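Local atomic coordinates of cysteine-rich repeat secretory protein 15 (Arabidopsis thaliana, PDB entry 6GRF), a protein that probably modulates cell-to-cell trafficking as a plasmodesmata-located plant membrane protein whose extracellular region carries two DUF26 (Gnk2-homologous) domains. Residues E25-T30 with F47-D52; T30-V35 with T83-I88; V36-S39 with F44-F47; F106-Y109 with D113-G116. All coordinates share one frame; numbering follows the deposited sequence.

Contact 1: E25-T30 with F47-D52; sequences ESNRDT and FAVGND. With NAG (2-acetamido-2-deoxy-beta-D-glucopyranose), chain D.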
# COMPACT_ATOMS: atom_id res chain seq x y z
N GLU A 25 -9.25 -3.97 21.97
CA GLU A 25 -8.51 -5.21 21.67
C GLU A 25 -9.46 -6.19 20.97
O GLU A 25 -9.09 -6.80 19.97
CB GLU A 25 -7.89 -5.84 22.92
CG GLU A 25 -7.01 -7.05 22.61
CD GLU A 25 -6.25 -7.67 23.77
OE1 GLU A 25 -6.81 -7.74 24.88
OE2 GLU A 25 -5.09 -8.11 23.56
N SER A 26 -10.68 -6.34 21.51
CA SER A 26 -11.71 -7.23 20.95
C SER A 26 -12.06 -6.81 19.52
O SER A 26 -12.23 -7.65 18.64
CB SER A 26 -12.96 -7.22 21.80
OG SER A 26 -12.70 -7.79 23.07
N ASN A 27 -12.22 -5.50 19.32
CA ASN A 27 -12.65 -4.93 18.04
C ASN A 27 -11.56 -5.17 16.98
O ASN A 27 -11.85 -5.49 15.83
CB ASN A 27 -13.04 -3.46 18.20
CG ASN A 27 -14.37 -3.28 18.92
OD1 ASN A 27 -15.14 -4.23 19.04
ND2 ASN A 27 -14.65 -2.07 19.37
N ARG A 28 -10.30 -5.01 17.40
CA ARG A 28 -9.14 -5.27 16.57
C ARG A 28 -9.13 -6.74 16.16
O ARG A 28 -8.96 -7.02 14.98
CB ARG A 28 -7.85 -4.88 17.30
CG ARG A 28 -6.58 -5.14 16.51
CD ARG A 28 -5.37 -4.72 17.30
NE ARG A 28 -4.15 -5.18 16.67
CZ ARG A 28 -3.74 -6.44 16.70
NH1 ARG A 28 -4.43 -7.34 17.38
NH2 ARG A 28 -2.64 -6.79 16.04
N ASP A 29 -9.32 -7.67 17.10
CA ASP A 29 -9.29 -9.11 16.78
C ASP A 29 -10.38 -9.43 15.74
O ASP A 29 -10.13 -10.18 14.80
CB ASP A 29 -9.52 -10.02 17.99
CG ASP A 29 -8.35 -10.15 18.94
OD1 ASP A 29 -7.23 -9.75 18.55
OD2 ASP A 29 -8.57 -10.65 20.08
N THR A 30 -11.58 -8.89 15.97
CA THR A 30 -12.74 -9.12 15.13
C THR A 30 -12.44 -8.62 13.71
O THR A 30 -12.75 -9.30 12.72
CB THR A 30 -13.97 -8.42 15.70
OG1 THR A 30 -14.27 -9.03 16.95
CG2 THR A 30 -15.18 -8.50 14.79
N PHE A 47 -13.68 -2.13 6.38
CA PHE A 47 -14.39 -2.56 7.58
C PHE A 47 -14.48 -1.44 8.62
O PHE A 47 -13.59 -0.63 8.75
CB PHE A 47 -13.70 -3.76 8.23
CG PHE A 47 -13.50 -4.92 7.30
CD1 PHE A 47 -14.42 -5.95 7.24
CD2 PHE A 47 -12.38 -4.98 6.49
CE1 PHE A 47 -14.22 -7.02 6.38
CE2 PHE A 47 -12.18 -6.06 5.64
CZ PHE A 47 -13.10 -7.08 5.59
N ALA A 48 -15.59 -1.43 9.36
CA ALA A 48 -15.72 -0.67 10.59
C ALA A 48 -16.30 -1.61 11.65
O ALA A 48 -17.31 -2.26 11.40
CB ALA A 48 -16.60 0.53 10.36
N VAL A 49 -15.60 -1.75 12.78
CA VAL A 49 -16.13 -2.47 13.93
C VAL A 49 -16.27 -1.48 15.08
O VAL A 49 -15.28 -0.92 15.53
CB VAL A 49 -15.24 -3.65 14.36
CG1 VAL A 49 -15.86 -4.38 15.55
CG2 VAL A 49 -14.97 -4.61 13.22
N GLY A 50 -17.50 -1.31 15.55
CA GLY A 50 -17.78 -0.66 16.82
C GLY A 50 -18.13 0.80 16.69
O GLY A 50 -18.55 1.29 15.64
N ASN A 51 -17.88 1.51 17.79
CA ASN A 51 -18.65 2.66 18.18
C ASN A 51 -17.69 3.71 18.75
O ASN A 51 -16.71 3.38 19.43
CB ASN A 51 -19.75 2.20 19.15
CG ASN A 51 -20.59 3.34 19.67
OD1 ASN A 51 -20.58 3.63 20.86
ND2 ASN A 51 -21.33 3.98 18.77
N ASP A 52 -18.00 4.98 18.48
CA ASP A 52 -17.10 6.12 18.67
C ASP A 52 -16.79 6.32 20.16
O ASP A 52 -17.71 6.35 20.98
CB ASP A 52 -17.72 7.37 18.04
CG ASP A 52 -16.80 8.57 17.95
OD1 ASP A 52 -17.24 9.60 17.40
OD2 ASP A 52 -15.64 8.46 18.42
C1 NAG D . -22.17 5.10 19.11
C2 NAG D . -23.07 5.67 18.01
C3 NAG D . -23.47 7.09 18.40
C4 NAG D . -23.87 7.22 19.88
C5 NAG D . -22.95 6.46 20.85
C6 NAG D . -23.47 6.45 22.29
C7 NAG D . -22.34 4.49 15.96
C8 NAG D . -21.60 4.62 14.66
N2 NAG D . -22.41 5.61 16.71
O3 NAG D . -24.56 7.52 17.57
O4 NAG D . -23.84 8.61 20.24
O5 NAG D . -22.81 5.11 20.39
O6 NAG D . -22.39 6.15 23.18
O7 NAG D . -22.82 3.41 16.30

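Contact 2: T30-V35 with T83-I88; sequences TFLSSV and TSVDQI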
# COMPACT_ATOMS: atom_id res chain seq x y z
N THR A 30 -11.58 -8.89 15.97
CA THR A 30 -12.74 -9.12 15.13
C THR A 30 -12.44 -8.62 13.71
O THR A 30 -12.75 -9.30 12.72
CB THR A 30 -13.97 -8.42 15.70
OG1 THR A 30 -14.27 -9.03 16.95
CG2 THR A 30 -15.18 -8.50 14.79
N PHE A 31 -11.85 -7.42 13.64
CA PHE A 31 -11.43 -6.85 12.39
C PHE A 31 -10.49 -7.81 11.66
O PHE A 31 -10.75 -8.15 10.52
CB PHE A 31 -10.75 -5.51 12.61
CG PHE A 31 -9.93 -5.05 11.42
CD1 PHE A 31 -10.56 -4.56 10.29
CD2 PHE A 31 -8.55 -5.13 11.43
CE1 PHE A 31 -9.81 -4.15 9.19
CE2 PHE A 31 -7.81 -4.72 10.34
CZ PHE A 31 -8.44 -4.22 9.23
N LEU A 32 -9.41 -8.25 12.31
CA LEU A 32 -8.36 -9.07 11.65
C LEU A 32 -8.96 -10.41 11.21
O LEU A 32 -8.67 -10.89 10.14
CB LEU A 32 -7.17 -9.28 12.59
CG LEU A 32 -6.37 -8.02 12.92
CD1 LEU A 32 -5.31 -8.32 13.96
CD2 LEU A 32 -5.73 -7.42 11.67
N SER A 33 -9.82 -10.98 12.05
CA SER A 33 -10.55 -12.17 11.72
C SER A 33 -11.39 -11.97 10.44
O SER A 33 -11.47 -12.88 9.62
CB SER A 33 -11.40 -12.58 12.90
OG SER A 33 -12.28 -13.61 12.53
N SER A 34 -12.01 -10.80 10.28
CA SER A 34 -12.87 -10.47 9.12
C SER A 34 -12.02 -10.36 7.84
O SER A 34 -12.47 -10.73 6.77
CB SER A 34 -13.64 -9.19 9.32
OG SER A 34 -14.65 -9.37 10.30
N VAL A 35 -10.82 -9.80 8.00
CA VAL A 35 -9.90 -9.58 6.90
C VAL A 35 -9.52 -10.93 6.29
O VAL A 35 -9.46 -11.05 5.08
CB VAL A 35 -8.66 -8.79 7.38
CG1 VAL A 35 -7.47 -8.99 6.48
CG2 VAL A 35 -8.98 -7.31 7.53
N THR A 83 -0.56 -14.14 6.34
CA THR A 83 0.82 -13.83 6.75
C THR A 83 0.88 -12.41 7.33
O THR A 83 1.60 -12.14 8.31
CB THR A 83 1.79 -14.00 5.57
OG1 THR A 83 1.61 -15.31 5.03
CG2 THR A 83 3.24 -13.81 5.96
N SER A 84 0.12 -11.53 6.70
CA SER A 84 0.05 -10.13 7.00
C SER A 84 -0.57 -9.89 8.40
O SER A 84 -0.07 -9.10 9.20
CB SER A 84 -0.72 -9.46 5.89
OG SER A 84 -1.22 -8.21 6.27
N VAL A 85 -1.64 -10.62 8.70
CA VAL A 85 -2.33 -10.50 9.99
C VAL A 85 -1.38 -10.94 11.12
O VAL A 85 -1.31 -10.29 12.17
CB VAL A 85 -3.67 -11.26 9.96
CG1 VAL A 85 -4.22 -11.54 11.35
CG2 VAL A 85 -4.69 -10.51 9.13
N ASP A 86 -0.62 -12.02 10.89
CA ASP A 86 0.35 -12.49 11.86
C ASP A 86 1.47 -11.46 12.01
O ASP A 86 1.83 -11.10 13.11
CB ASP A 86 0.89 -13.86 11.46
CG ASP A 86 -0.17 -14.95 11.54
OD1 ASP A 86 -0.85 -15.03 12.59
OD2 ASP A 86 -0.32 -15.71 10.55
N GLN A 87 2.01 -10.97 10.90
CA GLN A 87 3.16 -10.07 10.96
C GLN A 87 2.79 -8.75 11.65
O GLN A 87 3.58 -8.23 12.43
CB GLN A 87 3.72 -9.82 9.55
CG GLN A 87 4.84 -8.79 9.50
CD GLN A 87 6.19 -9.27 9.99
OE1 GLN A 87 6.39 -10.43 10.32
NE2 GLN A 87 7.14 -8.35 10.02
N ILE A 88 1.61 -8.19 11.34
CA ILE A 88 1.28 -6.84 11.80
C ILE A 88 1.15 -6.86 13.33
O ILE A 88 1.54 -5.90 14.01
CB ILE A 88 0.03 -6.26 11.11
CG1 ILE A 88 0.02 -4.73 11.19
CG2 ILE A 88 -1.26 -6.84 11.68
CD1 ILE A 88 -1.10 -4.07 10.41

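Contact 3: V36-S39 with F44-F47; sequences VTSS and FNSF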
# COMPACT_ATOMS: atom_id res chain seq x y z
N VAL A 36 -9.29 -11.94 7.13
CA VAL A 36 -8.93 -13.27 6.69
C VAL A 36 -10.13 -13.91 5.98
O VAL A 36 -9.98 -14.51 4.92
CB VAL A 36 -8.43 -14.15 7.86
CG1 VAL A 36 -8.33 -15.61 7.47
CG2 VAL A 36 -7.10 -13.65 8.41
N THR A 37 -11.32 -13.77 6.57
CA THR A 37 -12.56 -14.31 6.01
C THR A 37 -12.79 -13.71 4.61
O THR A 37 -13.04 -14.45 3.67
CB THR A 37 -13.74 -14.05 6.97
OG1 THR A 37 -13.49 -14.77 8.17
CG2 THR A 37 -15.08 -14.48 6.42
N SER A 38 -12.69 -12.38 4.50
CA SER A 38 -12.97 -11.62 3.26
C SER A 38 -11.96 -11.96 2.15
O SER A 38 -12.33 -11.99 0.98
CB SER A 38 -12.95 -10.15 3.52
OG SER A 38 -13.44 -9.43 2.40
N SER A 39 -10.70 -12.15 2.55
CA SER A 39 -9.57 -12.60 1.72
C SER A 39 -9.98 -13.59 0.62
O SER A 39 -9.59 -13.43 -0.54
CB SER A 39 -8.52 -13.23 2.58
OG SER A 39 -7.33 -12.49 2.52
N PHE A 44 -9.85 -6.67 -2.22
CA PHE A 44 -9.94 -5.47 -1.40
C PHE A 44 -11.24 -5.51 -0.58
O PHE A 44 -12.27 -5.93 -1.07
CB PHE A 44 -9.93 -4.20 -2.26
CG PHE A 44 -10.50 -3.01 -1.53
CD1 PHE A 44 -9.74 -2.31 -0.62
CD2 PHE A 44 -11.83 -2.66 -1.68
CE1 PHE A 44 -10.28 -1.26 0.11
CE2 PHE A 44 -12.37 -1.60 -0.96
CZ PHE A 44 -11.59 -0.90 -0.06
N ASN A 45 -11.17 -5.05 0.66
CA ASN A 45 -12.39 -4.78 1.41
C ASN A 45 -12.08 -3.79 2.54
O ASN A 45 -10.95 -3.61 2.98
CB ASN A 45 -13.06 -6.05 1.92
CG ASN A 45 -14.57 -5.98 1.83
OD1 ASN A 45 -15.13 -4.90 1.68
ND2 ASN A 45 -15.25 -7.11 1.91
N SER A 46 -13.17 -3.16 2.99
CA SER A 46 -13.22 -2.08 3.95
C SER A 46 -14.04 -2.55 5.16
O SER A 46 -14.98 -3.28 4.97
CB SER A 46 -13.90 -0.93 3.29
OG SER A 46 -13.46 0.28 3.87
N PHE A 47 -13.68 -2.13 6.38
CA PHE A 47 -14.39 -2.56 7.58
C PHE A 47 -14.48 -1.44 8.62
O PHE A 47 -13.59 -0.63 8.75
CB PHE A 47 -13.70 -3.76 8.23
CG PHE A 47 -13.50 -4.92 7.30
CD1 PHE A 47 -14.42 -5.95 7.24
CD2 PHE A 47 -12.38 -4.98 6.49
CE1 PHE A 47 -14.22 -7.02 6.38
CE2 PHE A 47 -12.18 -6.06 5.64
CZ PHE A 47 -13.10 -7.08 5.59

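Contact 4: F106-Y109 with D113-G116; sequences FLRY and DFLG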
# COMPACT_ATOMS: atom_id res chain seq x y z
N PHE A 106 -1.37 -5.26 1.33
CA PHE A 106 -1.33 -4.15 2.23
C PHE A 106 -2.47 -4.32 3.24
O PHE A 106 -3.58 -4.68 2.84
CB PHE A 106 -1.45 -2.85 1.44
CG PHE A 106 -1.58 -1.60 2.27
CD1 PHE A 106 -0.50 -1.11 2.98
CD2 PHE A 106 -2.77 -0.90 2.31
CE1 PHE A 106 -0.61 0.06 3.72
CE2 PHE A 106 -2.88 0.26 3.05
CZ PHE A 106 -1.80 0.74 3.76
N LEU A 107 -2.17 -4.10 4.52
CA LEU A 107 -3.14 -4.18 5.60
C LEU A 107 -3.03 -2.93 6.47
O LEU A 107 -1.93 -2.54 6.82
CB LEU A 107 -2.83 -5.44 6.41
CG LEU A 107 -3.74 -5.70 7.60
CD1 LEU A 107 -5.17 -5.94 7.15
CD2 LEU A 107 -3.23 -6.88 8.40
N ARG A 108 -4.17 -2.35 6.85
CA ARG A 108 -4.18 -1.12 7.63
C ARG A 108 -5.40 -1.10 8.57
O ARG A 108 -6.50 -1.47 8.18
CB ARG A 108 -4.25 0.10 6.72
CG ARG A 108 -4.13 1.44 7.43
CD ARG A 108 -4.18 2.62 6.48
NE ARG A 108 -4.10 3.89 7.18
CZ ARG A 108 -4.37 5.08 6.64
NH1 ARG A 108 -4.56 5.20 5.33
NH2 ARG A 108 -4.47 6.15 7.42
N TYR A 109 -5.18 -0.60 9.78
CA TYR A 109 -6.27 -0.28 10.67
C TYR A 109 -5.89 0.91 11.55
O TYR A 109 -4.72 1.15 11.82
CB TYR A 109 -6.65 -1.51 11.50
CG TYR A 109 -5.64 -1.87 12.57
CD1 TYR A 109 -5.66 -1.20 13.79
CD2 TYR A 109 -4.70 -2.87 12.38
CE1 TYR A 109 -4.75 -1.50 14.78
CE2 TYR A 109 -3.79 -3.18 13.37
CZ TYR A 109 -3.80 -2.49 14.57
OH TYR A 109 -2.93 -2.76 15.57
N ASP A 113 -11.55 7.25 11.37
CA ASP A 113 -12.20 6.81 10.17
C ASP A 113 -11.51 7.48 8.98
O ASP A 113 -11.88 8.58 8.60
CB ASP A 113 -13.69 7.13 10.20
CG ASP A 113 -14.43 6.71 8.94
OD1 ASP A 113 -13.80 6.07 8.08
OD2 ASP A 113 -15.62 7.03 8.83
N PHE A 114 -10.53 6.79 8.41
CA PHE A 114 -9.75 7.27 7.27
C PHE A 114 -10.31 6.74 5.94
O PHE A 114 -9.81 7.11 4.87
CB PHE A 114 -8.30 6.81 7.42
CG PHE A 114 -8.12 5.33 7.20
CD1 PHE A 114 -8.26 4.44 8.25
CD2 PHE A 114 -7.83 4.82 5.94
CE1 PHE A 114 -8.09 3.07 8.05
CE2 PHE A 114 -7.69 3.46 5.74
CZ PHE A 114 -7.81 2.59 6.80
N LEU A 115 -11.33 5.87 6.00
CA LEU A 115 -11.82 5.13 4.84
C LEU A 115 -12.40 6.10 3.81
O LEU A 115 -13.24 6.90 4.14
CB LEU A 115 -12.87 4.11 5.27
CG LEU A 115 -12.34 2.92 6.06
CD1 LEU A 115 -13.49 2.01 6.50
CD2 LEU A 115 -11.32 2.14 5.24
N GLY A 116 -11.89 6.04 2.57
CA GLY A 116 -12.45 6.80 1.45
C GLY A 116 -11.86 8.18 1.27
O GLY A 116 -12.09 8.82 0.25

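Contact 1: E25-T30 with F47-D52
The backbones of N27 and V49 come closest here, with N27 CA and V49 CA 5.9 Å apart, where helix 23-39 lies against the end of strand 44-49. Both elements belong to the first DUF26 domain, in which helices pack on an antiparallel sheet and 44-49 is an outermost strand. The contact is small and lies at the surface. The carboxamide of N27 lies against one methyl of V49, and its nearest atom, N27 OD1, is 3.6 Å from V49 CG1. That methyl is anti to the backbone N (chi1 -179°), which swings it out to the amide. The other methyl, V49 CG2, faces the next helix turn and meets T30 CG2 at 4.2 Å. The other branch of T30 turns back to the helix: T30 OG1 donates to S26 O over 3.0 Å. The backbone T30 N also reaches that oxygen, from the opposite face of its carbonyl plane. The amide of N27 is steadied from outside the two segments: N27 ND2 hydrogen-bonds to S60 O. R28 points away from the strand, and its NE and NH2 bond to Y109 OH and T89 OG1. After V49 the strand gives way to a loop at G50. Its backbone angles (phi 97°, psi -156°) suit a residue without a beta carbon, and G50 CA passes 4.3 Å from N27 ND2. The loop then leads away from the helix to N51, the first residue of an Asn-Asp-Ser glycosylation sequon. There, N51 ND2 is bonded covalently to C1 of the N-acetylglucosamine at 1.4 Å.

Contact 2: T30-V35 with T83-I88
V85 presents both of its methyl groups to L32 and V35, which stand one turn apart on the facing helix. The nearest backbones are those of L32 and V85, with L32 CA and V85 CA 6.4 Å apart. The side chains point past each other, so they touch along their flanks and not at their ends. V85 CG1 is anti to its own backbone N (chi1 162°) and lies alongside the base of the leucine, 3.9 Å from L32 CB. V85 CG2 takes the other side. It touches V35 CG1 at 4.1 Å and lies equally far from L32 CD2. The same methyl comes 4.1 Å from the carbonyl oxygen L32 O. The side-chain contacts are apolar, at van der Waals distance. The pair of helices, 23-39 and 74-91, run in broadly opposite directions and lie together over the antiparallel sheet of the first DUF26 domain. On the side facing the sheet, V35 and I88 both reach L107 of strand 105-110, and I88 also reaches A98 and L100 of strand 98-102. L32 extends to T89 on the second helix. Within its own helix, V35 CG2 sits 3.5 Å above one face of the F31 ring, offset toward the rim. F31 in turn packs on Y109.

Contact 3: V36-S39 with F44-F47
This contact belongs to the helix-to-strand connection of the first DUF26 domain, where S38 of helix 23-39 meets N45 and F47 of strand 44-49. Four residues separate the segments in sequence. One hydrogen bond joins them: N45 ND2 donates to S38 OG over 3.0 Å. It is nearly straight, at 166°, and the hydroxyl lies in the amide plane of N45. The other end of the amide turns back on its own strand. N45 OD1 accepts from S46 N at 2.9 Å in a bent bond, with the donor coming from the side of the C=O (99°) and tilted from the carbonyl plane. Both ends of the amide thus have a partner, which restrains its rotation. S38 OG is anti to its backbone N (chi1 -170°), a position that sends it across to the strand. It also hydrogen-bonds to Y66 OH of strand 62-68, so this hydroxyl links the helix to two strands. The beta carbon of S38 meets the F47 ring at its edge and in the ring plane, with S38 CB 3.7 Å from F47 CZ. F47 touches Y66 too. The arrangement fits the DUF26 fold, in which the first helix leads into an outermost strand of a five-stranded antiparallel sheet ordered 1-4-5-3-2.

Contact 4: F106-Y109 with D113-G116
R108 lays its long side chain over one face of the F114 ring. The arginine sits on strand 105-110, and F114 lies in the loop that follows. The CA-CB bond of R108 points toward the loop. From CB the chain is extended, with CG anti to the backbone N (chi1 -174°). R108 CG comes 3.9 Å from F114 CZ, at the far end of the ring. R108 CD touches the same carbon more closely, at 3.6 Å from F114 CZ. R108 NE passes over the ring 3.9 Å from F114 CE2, and it also forms a salt bridge with E110 OE1. Next comes the guanidinium, which lies almost flat on the ring, with the planes 18° apart. R108 CZ is 3.8 Å from the ring centroid and only 20° off the ring normal. At the tip NH1 lies over the CD2 side of the ring, with R108 NH1 3.3 Å from F114 CD2. NH2 lies near the carbon that joins the ring to CB, with R108 NH2 3.7 Å from F114 CG. R123 NH2 lies close to R108 NH2, a like-charge approach that the salt bridge to E110 may partly offset. The loop is shaped just beside F114. D113 OD1 accepts from L115 N at 3.2 Å, which closes an Asx turn. G116 N then bonds to OD2 of D173 of the second DUF26 domain. The result is a cation-pi stack of an arginine on a phenylalanine, placed where the outgoing loop folds back over the sheet of the first DUF26 domain.

How the contacts relate
From the N terminus, helix 23-39 supplies the first segments of contacts 1, 2 and 3. Contact 3 closes the shortest of their loops, from the helix to the start of strand 44-49. Contact 1 closes a wider one, to that strand's end. Contact 3 lies inside the longer loop closed by contact 2, which joins the helix to helix 74-91. Contacts 1 and 2 share T30 and cross, because their segments alternate. Contacts 1 and 3 share F47, whose ring also packs on F31, S34 and V35 of contact 2. Contact 4 opens last. It closes a short turn of three intervening residues, folding the loop after strand 105-110 back on the sheet. Its L115 reaches S46 of contact 3.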